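Local coordinates for substrate-binding protein (Synechococcus sp., PDB 6WPN), which is a putative periplasmic substrate-binding protein that probably captures a sugar, possibly an oligosaccharide, for uptake into the marine cyanobacterial cell, at residues T105-L110 and E313-A318. Sequence-based numbering, arbitrary orientation.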
ATOM      1  N   THR A 105     -15.595  16.403   3.942  1.00 68.42           N
ATOM      2  CA  THR A 105     -16.342  17.346   3.125  1.00 64.95           C
ATOM      3  C   THR A 105     -16.571  16.760   1.742  1.00 66.17           C
ATOM      4  O   THR A 105     -15.664  16.183   1.136  1.00 68.49           O
ATOM      5  CB  THR A 105     -15.581  18.667   3.002  1.00 63.23           C
ATOM      6  OG1 THR A 105     -15.357  19.222   4.303  1.00 66.91           O
ATOM      7  CG2 THR A 105     -16.365  19.664   2.158  1.00 59.88           C
ATOM      8  N   ASP A 106     -17.794  16.899   1.242  1.00 71.57           N
ATOM      9  CA  ASP A 106     -18.056  16.609  -0.161  1.00 65.36           C
ATOM     10  C   ASP A 106     -17.423  17.711  -0.997  1.00 69.17           C
ATOM     11  O   ASP A 106     -17.918  18.842  -1.028  1.00 71.09           O
ATOM     12  CB  ASP A 106     -19.554  16.502  -0.420  1.00 61.73           C
ATOM     13  CG  ASP A 106     -19.870  15.909  -1.780  1.00 73.61           C
ATOM     14  OD1 ASP A 106     -18.939  15.723  -2.593  1.00 83.22           O
ATOM     15  OD2 ASP A 106     -21.055  15.616  -2.037  1.00 80.96           O
ATOM     16  N   LEU A 107     -16.316  17.384  -1.662  1.00 67.19           N
ATOM     17  CA  LEU A 107     -15.538  18.387  -2.377  1.00 67.50           C
ATOM     18  C   LEU A 107     -16.200  18.822  -3.678  1.00 70.50           C
ATOM     19  O   LEU A 107     -15.855  19.885  -4.206  1.00 71.56           O
ATOM     20  CB  LEU A 107     -14.133  17.841  -2.656  1.00 60.88           C
ATOM     21  CG  LEU A 107     -13.400  17.271  -1.437  1.00 57.03           C
ATOM     22  CD1 LEU A 107     -12.077  16.660  -1.839  1.00 51.78           C
ATOM     23  CD2 LEU A 107     -13.195  18.350  -0.386  1.00 55.89           C
ATOM     24  N   THR A 108     -17.143  18.031  -4.200  1.00 73.32           N
ATOM     25  CA  THR A 108     -17.795  18.364  -5.464  1.00 84.21           C
ATOM     26  C   THR A 108     -18.342  19.789  -5.462  1.00 89.87           C
ATOM     27  O   THR A 108     -18.314  20.474  -6.491  1.00 88.94           O
ATOM     28  CB  THR A 108     -18.914  17.361  -5.754  1.00 81.27           C
ATOM     29  OG1 THR A 108     -18.396  16.027  -5.674  1.00 77.01           O
ATOM     30  CG2 THR A 108     -19.491  17.587  -7.139  1.00 82.28           C
ATOM     31  N   ALA A 109     -18.825  20.261  -4.310  1.00 94.80           N
ATOM     32  CA  ALA A 109     -19.359  21.617  -4.242  1.00101.44           C
ATOM     33  C   ALA A 109     -18.259  22.661  -4.406  1.00105.89           C
ATOM     34  O   ALA A 109     -18.489  23.724  -4.994  1.00116.29           O
ATOM     35  CB  ALA A 109     -20.103  21.823  -2.923  1.00 97.38           C
ATOM     36  N   LEU A 110     -17.060  22.382  -3.892  1.00 95.46           N
ATOM     37  CA  LEU A 110     -15.972  23.350  -3.923  1.00 84.84           C
ATOM     38  C   LEU A 110     -14.985  23.120  -5.060  1.00 80.32           C
ATOM     39  O   LEU A 110     -14.190  24.019  -5.359  1.00 79.35           O
ATOM     40  CB  LEU A 110     -15.210  23.338  -2.593  1.00 81.33           C
ATOM     41  CG  LEU A 110     -15.954  23.849  -1.359  1.00 75.19           C
ATOM     42  CD1 LEU A 110     -15.060  23.736  -0.143  1.00 68.98           C
ATOM     43  CD2 LEU A 110     -16.420  25.285  -1.556  1.00 74.16           C
ATOM     44  N   GLU A 313     -10.000  27.098   1.049  1.00 57.96           N
ATOM     45  CA  GLU A 313      -8.542  27.141   1.015  1.00 56.45           C
ATOM     46  C   GLU A 313      -7.953  25.741   1.101  1.00 53.83           C
ATOM     47  O   GLU A 313      -6.913  25.464   0.491  1.00 56.14           O
ATOM     48  CB  GLU A 313      -8.010  28.011   2.155  1.00 67.99           C
ATOM     49  CG  GLU A 313      -8.215  29.508   1.965  1.00 82.02           C
ATOM     50  CD  GLU A 313      -7.198  30.143   1.023  1.00 95.49           C
ATOM     51  OE1 GLU A 313      -7.348  31.349   0.728  1.00102.12           O
ATOM     52  OE2 GLU A 313      -6.252  29.450   0.586  1.00 96.74           O
ATOM     53  N   ALA A 314      -8.598  24.854   1.859  1.00 51.68           N
ATOM     54  CA  ALA A 314      -8.118  23.482   1.963  1.00 56.51           C
ATOM     55  C   ALA A 314      -8.181  22.775   0.617  1.00 50.10           C
ATOM     56  O   ALA A 314      -7.269  22.023   0.259  1.00 50.34           O
ATOM     57  CB  ALA A 314      -8.932  22.721   3.009  1.00 59.98           C
ATOM     58  N   VAL A 315      -9.262  22.991  -0.134  1.00 47.72           N
ATOM     59  CA  VAL A 315      -9.366  22.407  -1.466  1.00 54.81           C
ATOM     60  C   VAL A 315      -8.285  22.971  -2.379  1.00 59.98           C
ATOM     61  O   VAL A 315      -7.683  22.242  -3.179  1.00 59.93           O
ATOM     62  CB  VAL A 315     -10.777  22.629  -2.039  1.00 53.48           C
ATOM     63  CG1 VAL A 315     -10.826  22.225  -3.510  1.00 52.71           C
ATOM     64  CG2 VAL A 315     -11.799  21.846  -1.229  1.00 49.39           C
ATOM     65  N   GLU A 316      -8.012  24.275  -2.271  1.00 63.06           N
ATOM     66  CA  GLU A 316      -6.951  24.870  -3.079  1.00 56.83           C
ATOM     67  C   GLU A 316      -5.595  24.255  -2.753  1.00 54.84           C
ATOM     68  O   GLU A 316      -4.789  24.002  -3.655  1.00 50.61           O
ATOM     69  CB  GLU A 316      -6.914  26.385  -2.872  1.00 65.43           C
ATOM     70  CG  GLU A 316      -8.148  27.118  -3.371  1.00 80.48           C
ATOM     71  CD  GLU A 316      -7.836  28.518  -3.878  1.00 87.17           C
ATOM     72  OE1 GLU A 316      -7.784  28.700  -5.114  1.00 86.64           O
ATOM     73  OE2 GLU A 316      -7.618  29.428  -3.043  1.00 81.89           O
ATOM     74  N   LEU A 317      -5.329  23.998  -1.469  1.00 52.62           N
ATOM     75  CA  LEU A 317      -4.062  23.381  -1.095  1.00 49.90           C
ATOM     76  C   LEU A 317      -3.969  21.956  -1.622  1.00 48.26           C
ATOM     77  O   LEU A 317      -2.935  21.559  -2.169  1.00 44.92           O
ATOM     78  CB  LEU A 317      -3.887  23.409   0.423  1.00 52.07           C
ATOM     79  CG  LEU A 317      -2.691  22.632   0.989  1.00 56.72           C
ATOM     80  CD1 LEU A 317      -1.373  23.181   0.446  1.00 56.26           C
ATOM     81  CD2 LEU A 317      -2.704  22.669   2.509  1.00 47.21           C
ATOM     82  N   ALA A 318      -5.045  21.177  -1.485  1.00 43.15           N
ATOM     83  CA  ALA A 318      -5.030  19.811  -1.992  1.00 47.73           C
ATOM     84  C   ALA A 318      -4.854  19.789  -3.506  1.00 46.77           C
ATOM     85  O   ALA A 318      -4.190  18.894  -4.045  1.00 53.15           O
ATOM     86  CB  ALA A 318      -6.311  19.082  -1.584  1.00 42.53           C
TER
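Val315 meets Leu107 and Leu110 through a single methyl, CG2, which comes to 3.9 Å from Leu107 CD2 and likewise 3.9 Å from Leu110 CD1. A second approach by Leu110, its CB at 4.0 Å from the same Val315 CG2, shows that the methyl lies alongside this leucine instead of meeting its end alone. The two leucines present themselves differently: the side chain of Leu107 passes that of Val315 in the opposite sense, whereas that of Leu110 runs slantwise across it. With CG1 anti to the backbone N (chi1 171°), Val315 CG2 falls anti to the carbonyl carbon and bridges the two leucine methyls. No hydrogen bond joins the segments and all close contacts are between carbons, so the packing is apolar; it buries a modest 136 Å². In the turn bearing the leucines, Asp106 OD1 accepts a bond from Thr108 OG1 and a weak one from Thr108 N. Leu107 and Val315 are buried, while Leu110 is exposed. The contact thus packs the loop between helices 92-99 and 121-124 against helix 311-321; Leu107 and Ala318 both touch Ile137 of strand 137-149, Ala314 and Leu317 lie on Val87 of strand 87-90, and Leu317 also reaches Trp52 of helix 42-55.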